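Local coordinates for putative type VI secretion protein (PDB 6SK0) that forms the trimeric VgrG spike at the tip of the type VI secretion system, which carries a phospholipase effector and is thought to puncture target cells, at residues G491-V495 against R505-K509; G522-N528 against A544-D550; E579-L584 against M626-A630. All blocks are in the same frame, centred on the assembly; numbering follows the deposited sequence.

In the fold
The three contacts follow one another along the chain, from one end of the modelled spike toward its middle. Contact 1 joins the hairpin strands 493-497 and 503-507. Contact 2 joins strands 525-529 and 539-548 further across the same antiparallel sheet, with centres about 20 Å apart. Contact 3 lies beyond that sheet, about 27 Å from contact 2 and 37 Å from contact 1 between centres. There helix 578-600 packs on strand 626-629, which pairs in parallel with strand 559-563. All three contacts touch the second subunit, and in contacts 2 and 3 a strand of that subunit extends the sheet. The spike is thus built from intertwined chains.

Contact 1. Residues G491-V495 against R505-K509; sequences GTRNV and RMEDK
Thr492 meets Glu507, Asp508 and Lys509 where the beta hairpin of strands 493-497 and 503-507 opens into loops. The two strands run antiparallel, and 493-497 is an outermost strand of its sheet within the chain. The Thr492 carbonyl lies so close to the backbone N of Asp508 that the modelled bond is doubtfully short. Thr492 OG1 sits 2.7 Å from Glu507 OE2. OE2 also accepts the backbone N-H of Lys509, so the carboxylate sits between the ends of the two strands, near the Thr492 hydroxyl and the Lys509 N-H.

Arg493 pairs with Glu507 across the strands at a non-hydrogen-bonded position. Its side chain bends at chi2 (-149°), which brings the guanidinium back over the partner strand. Arg493 NE gives a nearly straight bond to Glu507 OE1 at 2.8 Å, a salt bridge. The oxygen lies in the guanidinium plane, but the nitrogen stands above the carboxylate plane. The same guanidinium lies flat on that of Arg505 in an offset stack, with centres 3.8 Å apart and planes at 17°. Glu507, bonded to Arg493, probably balances part of the charge of the stacked pair. His514 of strand 514-519 touches both arginines and Glu507.

Asn494 forms the hydrogen-bonded pair with Met506. Asn494 N reaches Met506 O at 2.8 Å, and Met506 N returns a bond to Asn494 O at 2.7 Å. Both side chains lie on the sheet face away from the arginines and pack on Thr498 of the second subunit. Asp508 rests on Pro499 of that subunit.

Val495 is back on the arginine face, side by side with Arg505. Its CG2 branch touches the aliphatic part of that arginine, with Val495 CG2 3.9 Å from Arg505 CG.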
loop_
_atom_site.group_PDB
_atom_site.type_symbol
_atom_site.label_atom_id
_atom_site.label_comp_id
_atom_site.label_asym_id
_atom_site.label_seq_id
_atom_site.Cartn_x
_atom_site.Cartn_y
_atom_site.Cartn_z
ATOM N N GLY A 491 -3.637 50.836 -10.779
ATOM C CA GLY A 491 -4.708 50.319 -11.608
ATOM C C GLY A 491 -5.027 48.865 -11.326
ATOM O O GLY A 491 -4.209 47.982 -11.582
ATOM N N THR A 492 -6.218 48.624 -10.783
ATOM C CA THR A 492 -6.756 47.302 -10.470
ATOM C C THR A 492 -5.899 46.512 -9.488
ATOM O O THR A 492 -6.087 45.301 -9.351
ATOM C CB THR A 492 -6.981 46.463 -11.738
ATOM O OG1 THR A 492 -5.721 46.094 -12.308
ATOM C CG2 THR A 492 -7.795 47.241 -12.759
ATOM N N ARG A 493 -4.979 47.156 -8.778
ATOM C CA ARG A 493 -4.167 46.491 -7.769
ATOM C C ARG A 493 -4.290 47.249 -6.457
ATOM O O ARG A 493 -3.795 48.375 -6.337
ATOM C CB ARG A 493 -2.705 46.397 -8.201
ATOM C CG ARG A 493 -2.421 45.218 -9.100
ATOM C CD ARG A 493 -1.012 44.692 -8.930
ATOM N NE ARG A 493 -0.817 43.464 -9.693
ATOM C CZ ARG A 493 0.298 42.746 -9.688
ATOM N NH1 ARG A 493 1.332 43.132 -8.958
ATOM N NH2 ARG A 493 0.380 41.643 -10.416
ATOM N N ASN A 494 -4.964 46.641 -5.490
ATOM C CA ASN A 494 -5.048 47.157 -4.132
ATOM C C ASN A 494 -4.029 46.411 -3.287
ATOM O O ASN A 494 -4.082 45.181 -3.190
ATOM C CB ASN A 494 -6.456 46.988 -3.568
ATOM C CG ASN A 494 -7.493 47.727 -4.372
ATOM O OD1 ASN A 494 -8.311 47.118 -5.060
ATOM N ND2 ASN A 494 -7.466 49.049 -4.296
ATOM N N VAL A 495 -3.097 47.149 -2.694
ATOM C CA VAL A 495 -1.971 46.561 -1.986
ATOM C C VAL A 495 -1.923 47.123 -0.576
ATOM O O VAL A 495 -1.853 48.344 -0.392
ATOM C CB VAL A 495 -0.641 46.819 -2.708
ATOM C CG1 VAL A 495 0.454 45.980 -2.092
ATOM C CG2 VAL A 495 -0.773 46.514 -4.186
ATOM N N ARG A 505 -2.107 41.689 -1.401
ATOM C CA ARG A 505 -2.363 42.277 -2.705
ATOM C C ARG A 505 -3.637 41.690 -3.284
ATOM O O ARG A 505 -3.822 40.471 -3.282
ATOM C CB ARG A 505 -1.187 42.038 -3.651
ATOM C CG ARG A 505 -1.330 42.728 -4.984
ATOM C CD ARG A 505 -0.074 42.581 -5.816
ATOM N NE ARG A 505 -0.004 41.282 -6.472
ATOM C CZ ARG A 505 1.125 40.622 -6.696
ATOM N NH1 ARG A 505 1.098 39.447 -7.303
ATOM N NH2 ARG A 505 2.281 41.141 -6.313
ATOM N N MET A 506 -4.512 42.562 -3.768
ATOM C CA MET A 506 -5.730 42.165 -4.457
ATOM C C MET A 506 -5.677 42.724 -5.867
ATOM O O MET A 506 -5.651 43.943 -6.055
ATOM C CB MET A 506 -6.969 42.658 -3.714
ATOM C CG MET A 506 -7.174 41.987 -2.378
ATOM S SD MET A 506 -8.760 42.358 -1.624
ATOM C CE MET A 506 -8.709 41.305 -0.181
ATOM N N GLU A 507 -5.640 41.838 -6.850
ATOM C CA GLU A 507 -5.605 42.217 -8.251
ATOM C C GLU A 507 -7.026 42.215 -8.796
ATOM O O GLU A 507 -7.701 41.185 -8.767
ATOM C CB GLU A 507 -4.714 41.267 -9.043
ATOM C CG GLU A 507 -4.854 41.384 -10.537
ATOM C CD GLU A 507 -4.370 42.718 -11.060
ATOM O OE1 GLU A 507 -3.146 42.901 -11.202
ATOM O OE2 GLU A 507 -5.215 43.587 -11.334
ATOM N N ASP A 508 -7.467 43.358 -9.303
ATOM C CA ASP A 508 -8.841 43.543 -9.742
ATOM C C ASP A 508 -9.056 43.325 -11.227
ATOM O O ASP A 508 -10.204 43.358 -11.671
ATOM C CB ASP A 508 -9.320 44.947 -9.393
ATOM C CG ASP A 508 -9.670 45.090 -7.952
ATOM O OD1 ASP A 508 -10.795 45.552 -7.691
ATOM O OD2 ASP A 508 -8.844 44.723 -7.091
ATOM N N LYS A 509 -8.000 43.121 -12.003
ATOM C CA LYS A 509 -8.165 43.012 -13.444
ATOM C C LYS A 509 -9.133 41.887 -13.771
ATOM O O LYS A 509 -8.905 40.732 -13.402
ATOM C CB LYS A 509 -6.818 42.783 -14.118
ATOM C CG LYS A 509 -6.915 42.677 -15.619
ATOM C CD LYS A 509 -5.750 41.925 -16.199
ATOM C CE LYS A 509 -5.309 42.558 -17.495
ATOM N NZ LYS A 509 -4.203 41.792 -18.108
#

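Contact 2. Residues G522-N528 against A544-D550; sequences GGKTQLN and AELRTDD
Gln526 and Arg547 bond N to O in both directions, as do Asn528 and Glu545, and the antiparallel strands 525-528 and 544-548 run 4.6 Å apart at an angle of 176°. Leu527 and Leu546 form the non-hydrogen-bonded pair between them.

Arg547 reaches back along the partner strand. Its CG stands between the backbone N and the carbonyl carbon (chi1 57°), and bends at chi2 and chi3 turn the guanidinium toward Lys524. Arg547 NE gives a nearly straight bond to Lys524 O at 2.6 Å, and the oxygen lies in the guanidinium plane. NH1 adds a weak bond to the same carbonyl and a salt bridge to Asp549 OD1. NH2 reaches Gln567 O of the third subunit. The group is therefore fixed at several nitrogens.

Gln526 lies alongside Arg547, its amide almost perpendicular to the guanidinium. Gln526 OE1 accepts Asn528 ND2 at 3.0 Å. ND2 also points at Glu545 OE1, though modelled doubtfully close; that oxygen has a salt bridge to Arg540.

Thr525 and Thr548 stand side by side on the other face, their OG1 atoms 2.7 Å apart. Thr525 OG1 also bonds to Tyr521 O. Thr548 OG1 accepts Asp550 N in an ST turn, while Asp549 N bonds to Gly522 O at 2.9 Å. Asp549 OD2 comes within 3.3 Å of Gly523 CA. Further along the same two strands, on the threonine face, the leucines touch at Leu527 CD1 and Leu546 CD1, 4.1 Å apart, and Leu527 packs on Leu527 of the second subunit.

Strand 544-548 also pairs in parallel with a strand of the second subunit. Sheets that continue from chain to chain in this way are characteristic of the intertwined trimeric beta-spikes of VgrG proteins.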
loop_
_atom_site.group_PDB
_atom_site.type_symbol
_atom_site.label_atom_id
_atom_site.label_comp_id
_atom_site.label_asym_id
_atom_site.label_seq_id
_atom_site.Cartn_x
_atom_site.Cartn_y
_atom_site.Cartn_z
ATOM N N GLY A 522 11.069 32.776 5.179
ATOM C CA GLY A 522 11.052 31.424 4.660
ATOM C C GLY A 522 10.961 31.379 3.154
ATOM O O GLY A 522 10.068 30.736 2.598
ATOM N N GLY A 523 11.900 32.040 2.483
ATOM C CA GLY A 523 11.649 32.320 1.103
ATOM C C GLY A 523 10.437 33.225 1.091
ATOM O O GLY A 523 10.165 33.961 2.029
ATOM N N LYS A 524 9.667 33.142 0.030
ATOM C CA LYS A 524 8.400 33.856 0.008
ATOM C C LYS A 524 7.327 32.899 0.514
ATOM O O LYS A 524 6.831 32.056 -0.230
ATOM C CB LYS A 524 8.106 34.376 -1.391
ATOM C CG LYS A 524 9.130 35.374 -1.883
ATOM C CD LYS A 524 8.561 36.253 -2.971
ATOM C CE LYS A 524 9.601 37.210 -3.526
ATOM N NZ LYS A 524 10.211 38.049 -2.471
ATOM N N THR A 525 6.997 32.998 1.795
ATOM C CA THR A 525 5.882 32.239 2.348
ATOM C C THR A 525 4.594 32.952 1.971
ATOM O O THR A 525 4.357 34.086 2.393
ATOM C CB THR A 525 6.015 32.079 3.856
ATOM O OG1 THR A 525 7.250 31.429 4.151
ATOM C CG2 THR A 525 4.882 31.247 4.403
ATOM N N GLN A 526 3.779 32.306 1.149
ATOM C CA GLN A 526 2.675 32.986 0.498
ATOM C C GLN A 526 1.438 32.112 0.466
ATOM O O GLN A 526 1.510 30.883 0.438
ATOM C CB GLN A 526 3.009 33.382 -0.943
ATOM C CG GLN A 526 4.328 34.056 -1.128
ATOM C CD GLN A 526 4.572 34.445 -2.558
ATOM O OE1 GLN A 526 4.187 33.734 -3.477
ATOM N NE2 GLN A 526 5.214 35.582 -2.757
ATOM N N LEU A 527 0.298 32.782 0.451
ATOM C CA LEU A 527 -0.959 32.209 0.006
ATOM C C LEU A 527 -1.373 32.982 -1.235
ATOM O O LEU A 527 -1.595 34.194 -1.172
ATOM C CB LEU A 527 -2.024 32.278 1.090
ATOM C CG LEU A 527 -3.394 31.801 0.617
ATOM C CD1 LEU A 527 -3.418 30.296 0.484
ATOM C CD2 LEU A 527 -4.466 32.278 1.551
ATOM N N ASN A 528 -1.449 32.290 -2.360
ATOM C CA ASN A 528 -1.823 32.884 -3.634
ATOM C C ASN A 528 -3.154 32.295 -4.068
ATOM O O ASN A 528 -3.269 31.079 -4.243
ATOM C CB ASN A 528 -0.744 32.641 -4.685
ATOM C CG ASN A 528 0.601 33.177 -4.261
ATOM O OD1 ASN A 528 0.725 34.336 -3.895
ATOM N ND2 ASN A 528 1.612 32.330 -4.294
ATOM N N ALA A 544 -5.279 27.952 -5.840
ATOM C CA ALA A 544 -4.799 28.312 -4.519
ATOM C C ALA A 544 -3.432 27.687 -4.312
ATOM O O ALA A 544 -3.266 26.475 -4.474
ATOM C CB ALA A 544 -5.776 27.860 -3.438
ATOM N N GLU A 545 -2.458 28.512 -3.969
ATOM C CA GLU A 545 -1.114 28.047 -3.678
ATOM C C GLU A 545 -0.732 28.481 -2.274
ATOM O O GLU A 545 -0.748 29.674 -1.960
ATOM C CB GLU A 545 -0.105 28.571 -4.695
ATOM C CG GLU A 545 1.291 28.040 -4.462
ATOM C CD GLU A 545 2.354 28.832 -5.191
ATOM O OE1 GLU A 545 2.262 30.072 -5.223
ATOM O OE2 GLU A 545 3.287 28.214 -5.731
ATOM N N LEU A 546 -0.410 27.516 -1.439
ATOM C CA LEU A 546 0.220 27.753 -0.154
ATOM C C LEU A 546 1.654 27.267 -0.273
ATOM O O LEU A 546 1.895 26.072 -0.467
ATOM C CB LEU A 546 -0.525 27.035 0.962
ATOM C CG LEU A 546 -0.044 27.367 2.366
ATOM C CD1 LEU A 546 -0.214 28.852 2.647
ATOM C CD2 LEU A 546 -0.790 26.526 3.373
ATOM N N ARG A 547 2.599 28.186 -0.187
ATOM C CA ARG A 547 3.979 27.861 -0.494
ATOM C C ARG A 547 4.920 28.536 0.486
ATOM O O ARG A 547 4.638 29.614 1.009
ATOM C CB ARG A 547 4.330 28.261 -1.919
ATOM C CG ARG A 547 4.091 29.711 -2.210
ATOM C CD ARG A 547 5.248 30.300 -2.943
ATOM N NE ARG A 547 6.450 30.361 -2.127
ATOM C CZ ARG A 547 7.531 29.619 -2.331
ATOM N NH1 ARG A 547 8.582 29.750 -1.542
ATOM N NH2 ARG A 547 7.563 28.748 -3.325
ATOM N N THR A 548 6.048 27.883 0.713
ATOM C CA THR A 548 7.094 28.362 1.599
ATOM C C THR A 548 8.334 27.535 1.322
ATOM O O THR A 548 8.248 26.398 0.861
ATOM C CB THR A 548 6.692 28.257 3.080
ATOM O OG1 THR A 548 7.745 28.758 3.903
ATOM C CG2 THR A 548 6.418 26.822 3.470
ATOM N N ASP A 549 9.487 28.121 1.604
ATOM C CA ASP A 549 10.720 27.355 1.636
ATOM C C ASP A 549 10.874 26.575 2.931
ATOM O O ASP A 549 11.692 25.655 2.993
ATOM C CB ASP A 549 11.918 28.283 1.436
ATOM C CG ASP A 549 12.013 28.814 0.020
ATOM O OD1 ASP A 549 11.204 28.410 -0.832
ATOM O OD2 ASP A 549 12.906 29.640 -0.247
ATOM N N ASP A 550 10.106 26.926 3.950
ATOM C CA ASP A 550 10.114 26.284 5.254
ATOM C C ASP A 550 9.062 25.175 5.291
ATOM O O ASP A 550 8.702 24.605 4.262
ATOM C CB ASP A 550 9.917 27.329 6.349
ATOM C CG ASP A 550 11.059 28.299 6.424
ATOM O OD1 ASP A 550 12.109 28.021 5.810
ATOM O OD2 ASP A 550 10.920 29.333 7.102
#

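Contact 3. Residues E579-L584 against M626-A630; sequences EAIRQL and MLLHA
His629 packs against the first turns of helix 578-600 where that helix crosses strand 626-629 of the VgrG beta-spike. The short helix and strand axes are 9.2 Å apart at closest and cross at 100°. The interface is buried and mostly apolar, with the helix backbone also taking part.

The His629 side chain starts with CB, which lies 3.6 Å from Ala580 CB. CG is anti to the backbone N (chi1 175°), which carries the ring out from the strand to the helix. The same methyl group approaches CG, and it makes an off-centre CH-pi contact with the ring, Ala580 CB lying 4.0 Å from the His629 centroid. ND1 is hydrogen-bonded to Asp565, which fixes the rotation of the ring. CD2 meets Ala580 CA and Gln583 CG. At the far end, His629 CE1 is 3.4 Å from Glu579 CG, and NE2 lies between Glu579 CG and Gln583 CG. The ring thus spans one turn of helix, with the backbone of Glu579 and Ala580 over one face.

Glu579 turns its carboxylate to Arg582 on the same helix. Arg582 NE and NH2 both grip Glu579 OE1 from one face of the carboxylate plane, in a side-on salt bridge.

Strand 626-629 pairs in parallel with strand 559-563 and, across the interface, with a strand of the second subunit. Leu628 points away from the helix and packs on Leu628 of that subunit. Leu627 points to the helix instead. Its CD2 rests on the Ala580 methyl group, and its other branch meets Leu584 tip to tip, Leu627 CD1 lying 4.1 Å from Leu584 CD1.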
loop_
_atom_site.group_PDB
_atom_site.type_symbol
_atom_site.label_atom_id
_atom_site.label_comp_id
_atom_site.label_asym_id
_atom_site.label_seq_id
_atom_site.Cartn_x
_atom_site.Cartn_y
_atom_site.Cartn_z
ATOM N N GLU A 579 -18.684 11.788 -3.585
ATOM C CA GLU A 579 -17.905 10.861 -4.395
ATOM C C GLU A 579 -16.888 10.107 -3.547
ATOM O O GLU A 579 -16.686 8.902 -3.732
ATOM C CB GLU A 579 -17.223 11.605 -5.539
ATOM C CG GLU A 579 -16.523 10.699 -6.540
ATOM C CD GLU A 579 -17.302 9.430 -6.867
ATOM O OE1 GLU A 579 -18.494 9.525 -7.223
ATOM O OE2 GLU A 579 -16.715 8.336 -6.777
ATOM N N ALA A 580 -16.253 10.793 -2.599
ATOM C CA ALA A 580 -15.347 10.112 -1.686
ATOM C C ALA A 580 -16.087 9.075 -0.849
ATOM O O ALA A 580 -15.561 7.990 -0.585
ATOM C CB ALA A 580 -14.643 11.128 -0.790
ATOM N N ILE A 581 -17.313 9.389 -0.437
ATOM C CA ILE A 581 -18.096 8.438 0.338
ATOM C C ILE A 581 -18.475 7.239 -0.518
ATOM O O ILE A 581 -18.457 6.099 -0.048
ATOM C CB ILE A 581 -19.334 9.125 0.940
ATOM C CG1 ILE A 581 -18.934 9.969 2.148
ATOM C CG2 ILE A 581 -20.375 8.101 1.345
ATOM C CD1 ILE A 581 -20.037 10.848 2.649
ATOM N N ARG A 582 -18.827 7.474 -1.780
ATOM C CA ARG A 582 -19.084 6.366 -2.686
ATOM C C ARG A 582 -17.861 5.471 -2.808
ATOM O O ARG A 582 -17.983 4.244 -2.802
ATOM C CB ARG A 582 -19.505 6.885 -4.056
ATOM C CG ARG A 582 -20.976 7.200 -4.166
ATOM C CD ARG A 582 -21.373 7.530 -5.591
ATOM N NE ARG A 582 -20.848 8.821 -6.020
ATOM C CZ ARG A 582 -21.391 9.991 -5.706
ATOM N NH1 ARG A 582 -22.481 10.039 -4.954
ATOM N NH2 ARG A 582 -20.841 11.114 -6.140
ATOM N N GLN A 583 -16.674 6.070 -2.899
ATOM C CA GLN A 583 -15.453 5.274 -2.953
ATOM C C GLN A 583 -15.258 4.464 -1.679
ATOM O O GLN A 583 -14.916 3.279 -1.737
ATOM C CB GLN A 583 -14.243 6.171 -3.206
ATOM C CG GLN A 583 -14.194 6.769 -4.592
ATOM C CD GLN A 583 -14.460 5.746 -5.671
ATOM O OE1 GLN A 583 -15.361 5.900 -6.486
ATOM N NE2 GLN A 583 -13.676 4.693 -5.677
ATOM N N LEU A 584 -15.470 5.087 -0.520
ATOM C CA LEU A 584 -15.317 4.370 0.742
ATOM C C LEU A 584 -16.288 3.201 0.834
ATOM O O LEU A 584 -15.907 2.095 1.233
ATOM C CB LEU A 584 -15.516 5.320 1.921
ATOM C CG LEU A 584 -14.480 6.422 2.120
ATOM C CD1 LEU A 584 -15.005 7.454 3.089
ATOM C CD2 LEU A 584 -13.151 5.857 2.592
ATOM N N MET A 626 -8.414 11.317 8.218
ATOM C CA MET A 626 -7.930 12.025 7.053
ATOM C C MET A 626 -8.454 11.320 5.823
ATOM O O MET A 626 -8.271 10.110 5.665
ATOM C CB MET A 626 -6.413 12.089 7.031
ATOM C CG MET A 626 -5.875 13.197 6.172
ATOM S SD MET A 626 -4.090 13.251 6.233
ATOM C CE MET A 626 -3.772 11.972 5.055
ATOM N N LEU A 627 -9.120 12.070 4.970
ATOM C CA LEU A 627 -9.701 11.543 3.751
ATOM C C LEU A 627 -9.062 12.265 2.578
ATOM O O LEU A 627 -9.222 13.478 2.424
ATOM C CB LEU A 627 -11.216 11.708 3.756
ATOM C CG LEU A 627 -11.964 11.159 2.550
ATOM C CD1 LEU A 627 -11.623 9.699 2.314
ATOM C CD2 LEU A 627 -13.445 11.344 2.765
ATOM N N LEU A 628 -8.318 11.522 1.777
ATOM C CA LEU A 628 -7.750 12.013 0.536
ATOM C C LEU A 628 -8.530 11.390 -0.604
ATOM O O LEU A 628 -8.579 10.164 -0.734
ATOM C CB LEU A 628 -6.269 11.669 0.428
ATOM C CG LEU A 628 -5.402 11.926 1.657
ATOM C CD1 LEU A 628 -3.971 11.569 1.342
ATOM C CD2 LEU A 628 -5.499 13.360 2.093
ATOM N N HIS A 629 -9.156 12.226 -1.411
ATOM C CA HIS A 629 -9.921 11.736 -2.538
ATOM C C HIS A 629 -9.646 12.590 -3.758
ATOM O O HIS A 629 -9.633 13.818 -3.672
ATOM C CB HIS A 629 -11.416 11.723 -2.250
ATOM C CG HIS A 629 -12.228 11.337 -3.436
ATOM N ND1 HIS A 629 -12.877 12.258 -4.221
ATOM C CD2 HIS A 629 -12.442 10.133 -4.012
ATOM C CE1 HIS A 629 -13.480 11.636 -5.215
ATOM N NE2 HIS A 629 -13.235 10.346 -5.108
ATOM N N ALA A 630 -9.429 11.933 -4.889
ATOM C CA ALA A 630 -9.313 12.608 -6.148
ATOM C C ALA A 630 -10.114 11.766 -7.128
ATOM O O ALA A 630 -10.020 10.534 -7.099
ATOM C CB ALA A 630 -7.868 12.769 -6.620
#